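Local coordinates for ankyrin repeat domain protein (Legionella pneumophila subsp. pneumophila, PDB 6MCA) that is a bacterial effector with ankyrin repeats and a cysteine protease-like part that interacts with the host LARP7 component of the 7SK snRNP complex, at residues 57-62 and 69-74; 85-90 and 117-122; 194-199 and 224-229. All coordinates share one frame; numbering follows the deposited sequence. Where two conformers were deposited one is given.

Contact 1: 57-62 and 69-74; sequences TPLIEC and KIAEQL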
loop_
_atom_site.group_PDB
_atom_site.type_symbol
_atom_site.label_atom_id
_atom_site.label_comp_id
_atom_site.label_asym_id
_atom_site.label_seq_id
_atom_site.Cartn_x
_atom_site.Cartn_y
_atom_site.Cartn_z
ATOM N N THR A 57 2.650 -7.929 22.550
ATOM C CA THR A 57 2.761 -9.039 23.479
ATOM C C THR A 57 4.190 -9.560 23.491
ATOM O O THR A 57 4.971 -9.275 22.578
ATOM C CB THR A 57 1.800 -10.168 23.084
ATOM O OG1 THR A 57 2.243 -10.770 21.862
ATOM C CG2 THR A 57 0.390 -9.632 22.899
ATOM N N PRO A 58 4.582 -10.309 24.527
ATOM C CA PRO A 58 5.935 -10.894 24.524
ATOM C C PRO A 58 6.235 -11.728 23.286
ATOM O O PRO A 58 7.353 -11.670 22.759
ATOM C CB PRO A 58 5.944 -11.742 25.803
ATOM C CG PRO A 58 4.977 -11.061 26.704
ATOM C CD PRO A 58 3.896 -10.509 25.818
ATOM N N LEU A 59 5.257 -12.497 22.799
ATOM C CA LEU A 59 5.472 -13.291 21.594
ATOM C C LEU A 59 5.661 -12.399 20.372
ATOM O O LEU A 59 6.501 -12.684 19.511
ATOM C CB LEU A 59 4.303 -14.252 21.383
ATOM C CG LEU A 59 4.493 -15.308 20.294
ATOM C CD1 LEU A 59 5.714 -16.166 20.589
ATOM C CD2 LEU A 59 3.246 -16.168 20.157
ATOM N N ILE A 60 4.889 -11.314 20.281
ATOM C CA ILE A 60 5.067 -10.381 19.174
ATOM C C ILE A 60 6.412 -9.673 19.281
ATOM O O ILE A 60 7.052 -9.389 18.261
ATOM C CB ILE A 60 3.891 -9.387 19.123
ATOM C CG1 ILE A 60 2.593 -10.124 18.779
ATOM C CG2 ILE A 60 4.157 -8.281 18.116
ATOM C CD1 ILE A 60 1.396 -9.214 18.616
ATOM N N GLU A 61 6.873 -9.389 20.501
ATOM C CA GLU A 61 8.219 -8.849 20.672
ATOM C C GLU A 61 9.269 -9.830 20.163
ATOM O O GLU A 61 10.223 -9.435 19.479
ATOM C CB GLU A 61 8.471 -8.514 22.143
ATOM C CG GLU A 61 7.605 -7.392 22.693
ATOM C CD GLU A 61 8.080 -6.016 22.267
ATOM O OE1 GLU A 61 9.171 -5.919 21.665
ATOM O OE2 GLU A 61 7.364 -5.030 22.540
ATOM N N CYS A 62 9.106 -11.116 20.489
ATOM C CA CYS A 62 10.023 -12.135 19.986
ATOM C C CYS A 62 10.013 -12.185 18.465
ATOM O O CYS A 62 11.067 -12.313 17.832
ATOM C CB CYS A 62 9.651 -13.501 20.562
ATOM S SG CYS A 62 9.903 -13.654 22.337
ATOM N N LYS A 69 14.438 -18.516 20.578
ATOM C CA LYS A 69 14.485 -19.265 21.832
ATOM C C LYS A 69 13.480 -18.727 22.846
ATOM O O LYS A 69 12.795 -19.503 23.528
ATOM C CB LYS A 69 15.902 -19.235 22.407
ATOM C CG LYS A 69 16.997 -19.447 21.372
ATOM C CD LYS A 69 17.943 -20.568 21.777
ATOM C CE LYS A 69 17.446 -21.919 21.284
ATOM N NZ LYS A 69 18.449 -22.996 21.513
ATOM N N ILE A 70 13.371 -17.402 22.958
ATOM C CA ILE A 70 12.390 -16.819 23.866
ATOM C C ILE A 70 10.976 -17.134 23.393
ATOM O O ILE A 70 10.068 -17.354 24.204
ATOM C CB ILE A 70 12.625 -15.304 24.003
ATOM C CG1 ILE A 70 14.109 -15.022 24.249
ATOM C CG2 ILE A 70 11.777 -14.734 25.128
ATOM C CD1 ILE A 70 14.395 -13.628 24.760
ATOM N N ALA A 71 10.770 -17.178 22.074
ATOM C CA ALA A 71 9.461 -17.551 21.548
ATOM C C ALA A 71 9.132 -19.004 21.870
ATOM O O ALA A 71 7.981 -19.330 22.179
ATOM C CB ALA A 71 9.411 -17.307 20.040
ATOM N N GLU A 72 10.129 -19.890 21.799
ATOM C CA GLU A 72 9.921 -21.277 22.201
ATOM C C GLU A 72 9.550 -21.365 23.673
ATOM O O GLU A 72 8.653 -22.130 24.052
ATOM C CB GLU A 72 11.176 -22.104 21.922
ATOM C CG GLU A 72 11.478 -22.331 20.453
ATOM C CD GLU A 72 12.854 -22.928 20.233
ATOM O OE1 GLU A 72 13.103 -23.463 19.132
ATOM O OE2 GLU A 72 13.685 -22.866 21.164
ATOM N N GLN A 73 10.238 -20.595 24.518
ATOM C CA GLN A 73 9.890 -20.555 25.936
ATOM C C GLN A 73 8.447 -20.106 26.134
ATOM O O GLN A 73 7.694 -20.714 26.902
ATOM C CB GLN A 73 10.848 -19.630 26.687
ATOM C CG GLN A 73 12.264 -20.158 26.794
ATOM C CD GLN A 73 12.332 -21.491 27.509
ATOM O OE1 GLN A 73 11.734 -21.672 28.570
ATOM N NE2 GLN A 73 13.065 -22.435 26.931
ATOM N N LEU A 74 8.042 -19.044 25.433
ATOM C CA LEU A 74 6.684 -18.525 25.583
ATOM C C LEU A 74 5.644 -19.532 25.104
ATOM O O LEU A 74 4.587 -19.687 25.727
ATOM C CB LEU A 74 6.541 -17.208 24.825
ATOM C CG LEU A 74 7.268 -16.011 25.437
ATOM C CD1 LEU A 74 7.250 -14.837 24.477
ATOM C CD2 LEU A 74 6.638 -15.628 26.766
#

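Contact 2: 85-90 and 117-122; sequences DVTGRT and YTRNGL. With TLA (L(+)-tartaric acid), chain B.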
loop_
_atom_site.group_PDB
_atom_site.type_symbol
_atom_site.label_atom_id
_atom_site.label_comp_id
_atom_site.label_asym_id
_atom_site.label_seq_id
_atom_site.Cartn_x
_atom_site.Cartn_y
_atom_site.Cartn_z
ATOM N N ASP A 85 -1.873 -7.409 18.020
ATOM C CA ASP A 85 -1.861 -6.067 18.585
ATOM C C ASP A 85 -3.136 -5.349 18.139
ATOM O O ASP A 85 -4.039 -5.951 17.551
ATOM C CB ASP A 85 -0.586 -5.330 18.184
ATOM C CG ASP A 85 -0.379 -5.288 16.683
ATOM O OD1 ASP A 85 -1.080 -4.508 16.007
ATOM O OD2 ASP A 85 0.490 -6.030 16.178
ATOM N N VAL A 86 -3.224 -4.044 18.411
ATOM C CA VAL A 86 -4.458 -3.310 18.135
ATOM C C VAL A 86 -4.752 -3.265 16.639
ATOM O O VAL A 86 -5.917 -3.174 16.231
ATOM C CB VAL A 86 -4.379 -1.895 18.747
ATOM C CG1 VAL A 86 -3.304 -1.069 18.060
ATOM C CG2 VAL A 86 -5.733 -1.199 18.678
ATOM N N THR A 87 -3.719 -3.349 15.799
ATOM C CA THR A 87 -3.912 -3.300 14.355
ATOM C C THR A 87 -4.363 -4.631 13.767
ATOM O O THR A 87 -4.720 -4.675 12.585
ATOM C CB THR A 87 -2.621 -2.857 13.660
ATOM O OG1 THR A 87 -1.694 -3.950 13.627
ATOM C CG2 THR A 87 -1.990 -1.689 14.403
ATOM N N GLY A 88 -4.359 -5.705 14.551
ATOM C CA GLY A 88 -4.727 -7.013 14.058
ATOM C C GLY A 88 -3.576 -7.859 13.562
ATOM O O GLY A 88 -3.816 -8.952 13.032
ATOM N N ARG A 89 -2.337 -7.393 13.715
ATOM C CA ARG A 89 -1.165 -8.155 13.294
ATOM C C ARG A 89 -0.885 -9.247 14.319
ATOM O O ARG A 89 -0.432 -8.963 15.433
ATOM C CB ARG A 89 0.044 -7.236 13.141
ATOM C CG ARG A 89 0.130 -6.497 11.817
ATOM C CD ARG A 89 1.562 -6.053 11.558
ATOM N NE ARG A 89 1.691 -5.226 10.363
ATOM C CZ ARG A 89 2.855 -4.836 9.851
ATOM N NH1 ARG A 89 3.991 -5.201 10.429
ATOM N NH2 ARG A 89 2.883 -4.082 8.761
ATOM N N THR A 90 -1.150 -10.496 13.945
ATOM C CA THR A 90 -0.813 -11.632 14.783
ATOM C C THR A 90 0.702 -11.823 14.788
ATOM O O THR A 90 1.412 -11.235 13.970
ATOM C CB THR A 90 -1.522 -12.889 14.277
ATOM O OG1 THR A 90 -0.922 -13.316 13.047
ATOM C CG2 THR A 90 -3.002 -12.611 14.046
ATOM N N TYR A 117 -6.127 -12.169 9.187
ATOM C CA TYR A 117 -6.034 -10.878 8.523
ATOM C C TYR A 117 -6.132 -9.767 9.559
ATOM O O TYR A 117 -6.691 -9.943 10.645
ATOM C CB TYR A 117 -7.118 -10.702 7.446
ATOM C CG TYR A 117 -8.522 -11.064 7.878
ATOM C CD1 TYR A 117 -8.948 -12.387 7.899
ATOM C CD2 TYR A 117 -9.429 -10.080 8.248
ATOM C CE1 TYR A 117 -10.233 -12.719 8.287
ATOM C CE2 TYR A 117 -10.716 -10.402 8.635
ATOM C CZ TYR A 117 -11.113 -11.722 8.653
ATOM O OH TYR A 117 -12.393 -12.048 9.038
ATOM N N THR A 118 -5.569 -8.615 9.205
ATOM C CA THR A 118 -5.494 -7.485 10.114
ATOM C C THR A 118 -6.808 -6.706 10.110
ATOM O O THR A 118 -7.792 -7.086 9.468
ATOM C CB THR A 118 -4.324 -6.581 9.740
ATOM O OG1 THR A 118 -4.594 -5.946 8.484
ATOM C CG2 THR A 118 -3.041 -7.390 9.627
ATOM N N ARG A 119 -6.811 -5.587 10.840
ATOM C CA ARG A 119 -8.012 -4.768 10.973
ATOM C C ARG A 119 -8.509 -4.263 9.624
ATOM O O ARG A 119 -9.719 -4.099 9.431
ATOM C CB ARG A 119 -7.728 -3.598 11.916
ATOM C CG ARG A 119 -8.890 -2.650 12.148
ATOM C CD ARG A 119 -8.486 -1.562 13.128
ATOM N NE ARG A 119 -7.210 -0.957 12.754
ATOM C CZ ARG A 119 -6.448 -0.246 13.579
ATOM N NH1 ARG A 119 -6.828 -0.048 14.834
ATOM N NH2 ARG A 119 -5.302 0.266 13.149
ATOM N N ASN A 120 -7.600 -4.020 8.682
ATOM C CA ASN A 120 -7.963 -3.571 7.344
ATOM C C ASN A 120 -8.282 -4.720 6.397
ATOM O O ASN A 120 -8.627 -4.468 5.238
ATOM C CB ASN A 120 -6.836 -2.720 6.751
ATOM C CG ASN A 120 -6.589 -1.449 7.537
ATOM O OD1 ASN A 120 -7.512 -0.868 8.107
ATOM N ND2 ASN A 120 -5.336 -1.012 7.574
ATOM N N GLY A 121 -8.177 -5.963 6.856
ATOM C CA GLY A 121 -8.406 -7.109 5.998
ATOM C C GLY A 121 -7.178 -7.628 5.289
ATOM O O GLY A 121 -7.314 -8.367 4.308
ATOM N N LEU A 122 -5.983 -7.271 5.754
ATOM C CA LEU A 122 -4.736 -7.672 5.115
ATOM C C LEU A 122 -4.279 -8.992 5.727
ATOM O O LEU A 122 -3.925 -9.045 6.909
ATOM C CB LEU A 122 -3.680 -6.582 5.285
ATOM C CG LEU A 122 -2.407 -6.667 4.443
ATOM C CD1 LEU A 122 -1.959 -5.276 4.030
ATOM C CD2 LEU A 122 -1.302 -7.380 5.206
HETATM O O1 TLA B . -3.758 -1.741 10.648
HETATM O O11 TLA B . -4.612 -3.160 9.230
HETATM C C1 TLA B . -3.614 -2.698 9.842
HETATM C C2 TLA B . -2.229 -3.297 9.605
HETATM O O2 TLA B . -1.247 -2.384 10.012
HETATM C C3 TLA B . -2.058 -3.611 8.120
HETATM O O3 TLA B . -2.453 -2.502 7.360
HETATM C C4 TLA B . -0.595 -3.943 7.828
HETATM O O4 TLA B . -0.043 -4.914 8.409
HETATM O O41 TLA B . 0.060 -3.249 7.006
HETATM O O HOH W 1 -5.823 -10.983 12.939
#

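Contact 3: 194-199 and 224-229; sequences VVKDSL and AFTDAA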
loop_
_atom_site.group_PDB
_atom_site.type_symbol
_atom_site.label_atom_id
_atom_site.label_comp_id
_atom_site.label_asym_id
_atom_site.label_seq_id
_atom_site.Cartn_x
_atom_site.Cartn_y
_atom_site.Cartn_z
ATOM N N VAL A 194 3.191 -2.250 -3.332
ATOM C CA VAL A 194 2.393 -2.406 -4.541
ATOM C C VAL A 194 2.914 -1.507 -5.656
ATOM O O VAL A 194 2.839 -1.872 -6.833
ATOM C CB VAL A 194 0.902 -2.156 -4.233
ATOM C CG1 VAL A 194 0.547 -0.679 -4.338
ATOM C CG2 VAL A 194 0.024 -2.991 -5.153
ATOM N N VAL A 195 3.492 -0.350 -5.318
ATOM C CA VAL A 195 4.042 0.526 -6.347
ATOM C C VAL A 195 5.293 -0.094 -6.952
ATOM O O VAL A 195 5.485 -0.073 -8.176
ATOM C CB VAL A 195 4.322 1.926 -5.769
ATOM C CG1 VAL A 195 5.279 2.695 -6.670
ATOM C CG2 VAL A 195 3.024 2.691 -5.601
ATOM N N LYS A 196 6.156 -0.669 -6.110
ATOM C CA LYS A 196 7.330 -1.358 -6.638
ATOM C C LYS A 196 6.921 -2.519 -7.540
ATOM O O LYS A 196 7.474 -2.699 -8.636
ATOM C CB LYS A 196 8.216 -1.844 -5.491
ATOM C CG LYS A 196 9.496 -2.511 -5.956
ATOM C CD LYS A 196 10.240 -3.150 -4.800
ATOM C CE LYS A 196 11.342 -4.063 -5.304
ATOM N NZ LYS A 196 12.015 -4.790 -4.193
ATOM N N ASP A 197 5.937 -3.312 -7.102
ATOM C CA ASP A 197 5.498 -4.446 -7.910
ATOM C C ASP A 197 4.861 -3.988 -9.219
ATOM O O ASP A 197 5.030 -4.635 -10.262
ATOM C CB ASP A 197 4.524 -5.314 -7.115
ATOM C CG ASP A 197 4.120 -6.563 -7.866
ATOM O OD1 ASP A 197 4.943 -7.501 -7.943
ATOM O OD2 ASP A 197 2.982 -6.608 -8.380
ATOM N N SER A 198 4.133 -2.869 -9.188
ATOM C CA SER A 198 3.513 -2.342 -10.395
ATOM C C SER A 198 4.561 -1.861 -11.385
ATOM O O SER A 198 4.425 -2.080 -12.590
ATOM C CB SER A 198 2.553 -1.209 -10.035
ATOM O OG SER A 198 2.215 -0.439 -11.175
ATOM N N LEU A 199 5.616 -1.205 -10.896
ATOM C CA LEU A 199 6.708 -0.820 -11.786
ATOM C C LEU A 199 7.375 -2.047 -12.399
ATOM O O LEU A 199 7.678 -2.069 -13.602
ATOM C CB LEU A 199 7.732 0.026 -11.028
ATOM C CG LEU A 199 7.287 1.434 -10.635
ATOM C CD1 LEU A 199 8.355 2.110 -9.794
ATOM C CD2 LEU A 199 6.967 2.262 -11.871
ATOM N N ALA A 224 15.347 2.296 -4.772
ATOM C CA ALA A 224 15.037 3.234 -3.701
ATOM C C ALA A 224 13.793 2.793 -2.944
ATOM O O ALA A 224 13.794 2.734 -1.706
ATOM C CB ALA A 224 14.865 4.640 -4.273
ATOM N N PHE A 225 12.739 2.421 -3.678
ATOM C CA PHE A 225 11.518 1.969 -3.020
ATOM C C PHE A 225 11.812 0.806 -2.088
ATOM O O PHE A 225 11.353 0.792 -0.937
ATOM C CB PHE A 225 10.466 1.585 -4.059
ATOM C CG PHE A 225 9.538 2.709 -4.423
ATOM C CD1 PHE A 225 8.577 3.150 -3.527
ATOM C CD2 PHE A 225 9.628 3.329 -5.657
ATOM C CE1 PHE A 225 7.722 4.184 -3.857
ATOM C CE2 PHE A 225 8.776 4.364 -5.993
ATOM C CZ PHE A 225 7.821 4.792 -5.091
ATOM N N THR A 226 12.621 -0.152 -2.550
ATOM C CA THR A 226 13.043 -1.258 -1.699
ATOM C C THR A 226 13.589 -0.732 -0.380
ATOM O O THR A 226 13.083 -1.065 0.699
ATOM C CB THR A 226 14.097 -2.104 -2.415
ATOM O OG1 THR A 226 13.542 -2.647 -3.617
ATOM C CG2 THR A 226 14.567 -3.241 -1.519
ATOM N N ASP A 227 14.595 0.145 -0.463
ATOM C CA ASP A 227 15.182 0.699 0.750
ATOM C C ASP A 227 14.118 1.378 1.599
ATOM O O ASP A 227 14.069 1.179 2.820
ATOM C CB ASP A 227 16.303 1.674 0.391
ATOM C CG ASP A 227 17.478 0.985 -0.279
ATOM O OD1 ASP A 227 17.634 -0.241 -0.094
ATOM O OD2 ASP A 227 18.244 1.668 -0.992
ATOM N N ALA A 228 13.222 2.135 0.957
ATOM C CA ALA A 228 12.152 2.797 1.694
ATOM C C ALA A 228 11.386 1.789 2.536
ATOM O O ALA A 228 11.195 1.987 3.743
ATOM C CB ALA A 228 11.218 3.525 0.726
ATOM N N ALA A 229 10.997 0.666 1.920
ATOM C CA ALA A 229 10.282 -0.374 2.649
ATOM C C ALA A 229 11.035 -0.759 3.912
ATOM O O ALA A 229 10.472 -0.747 5.015
ATOM C CB ALA A 229 10.066 -1.593 1.750
#

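Contact 1: 57-62 and 69-74
The sulfur of Cys62 is met by three residues of helix 68-76: Ile70 and Leu74 each bring a methyl group to it, and Ala71 its backbone N. Ile70 CG2 lies 3.5 Å from Cys62 SG, while Leu74 CD1 approaches the same sulfur at 3.6 Å. One bond back from the sulfur, CB of Cys62 sits 3.8 Å from CB of Ala71, where the two backbones come nearest. Leu74 CD1 reaches on to the first turn of helix 58-65, lying 3.6 Å from Pro58 CB and against the N of Leu59. Leu59 turns its CG anti to the backbone N (chi1 -170°), which swings the branch toward helix 68-76, and CD1 is the methyl that meets Ala71 CB. The short helix segments run antiparallel, 9.0 Å apart at an angle of 156°, consistent with the helix pair of ankyrin-type repeats. Thr57 opens the first helix as its N-cap, OG1 accepting from Ile60 N at 3.1 Å, and the sequence Thr57-Pro58-Leu59 fits the TPL start familiar from ankyrin repeats. Phe38 and Ile30 cover neighbouring parts of the interface. No hydrogen bond joins the segments; cohesion rests on buried packing, the sulfur among apolar groups of the facing helix.

Contact 2: 85-90 and 117-122
Arg119 N donates to Thr87 O at 2.9 Å, a bond that joins two successive loops of the ankyrin repeat region, each folded as a type I beta turn. The side chain of Arg119 then runs back across Thr87. Its CB rests 3.3 Å from Thr87 O, and a bend at chi3 (49°) lays the guanidinium over the other loop. There Thr87 CA sits 4.0 Å from the plane, under the centre of the group; NH1 passes 3.5 Å from Val86 O, which also lies over that face, and NH2 has tartrate O1 and, a little farther off, CG2 of Thr87 as neighbours. In the turn beneath, Asp85 OD1 accepts from Thr87 N, closing an Asx turn, with Thr87 OG1 as a second donor. Gly88, at a positive phi and without a CB, lets Thr118 CA and Arg119 N come close on the side where a side chain would point.

A tartrate, probably from the crystallisation liquor, spans the two loops. Arg89 NE meets its O4 at 2.6 Å, edge on, and at its other end Thr118 OG1 bonds O11 at 2.9 Å, joined by Asn120 N. Tyr127 OH also bonds the tartrate, and Arg89 is further held by a salt bridge to Asp97 and a cation-pi contact with Trp94. Beyond Gly88, one water donates to Gly88 O at 2.9 Å and to Tyr117 O at 2.7 Å.

Contact 3: 194-199 and 224-229
Segments 194-199 and 224-229 belong to two antiparallel helices, their local axes 10.0 Å apart and 159° from one N-to-C direction to the other, with Lys196 and Phe225 nearest in the backbone. Phe225 has the largest share of the contact surface of any one residue. Val195 sets CG1 over one face of its ring, 4.0 Å from the centroid and 26° off the normal, a CH-pi contact displaced toward the rim on the CZ side. That methyl is anti to the backbone N (chi1 162°), the position from which it reaches the ring. Leu199, one helical turn on, adds a looser touch, its CD1 4.4 Å from Phe225 CE2.

At the more exposed margin the contact turns polar. Lys196 stretches a fully extended chain past Phe225, its CB 4.3 Å from Phe225 CB, and NZ donates to Thr226 OG1 at 2.7 Å. The same hydroxyl also bonds Met222 O one turn back in its own helix, so it is tied both to its own backbone and to the facing helix.

Helix 373-399 backs the first segment, with Trp383 against Val195 and Leu199 and its NE1 bonded to Ser198 OG. Val352 of helix 348-353 and Val355 of helix 355-364 pack on Phe225, and strand 256-263, at the margin of the five-stranded antiparallel sheet, lays Ile258 against Phe225 and Ala228.

In the fold
Contacts 1 and 3 are buried pairings of antiparallel helices, whereas contact 2 is a surface meeting of two loops. Contact 1 lies far out toward the N-terminal end of the chain, contact 3 nearest its centre, beside the five-stranded sheet. Contacts 1 and 2 follow one another along the chain and touch, Ile60 CD1 packing on Arg89 O and Asp85 N; contacts 2 and 3 come no closer than about 9 Å between nearest atoms. The chemistry follows the setting: methyls and a thiol in contact 1, backbone bonding, arginines and a bound tartrate in contact 2, and in contact 3 an aromatic centre with a lysine-hydroxyl bond at its margin.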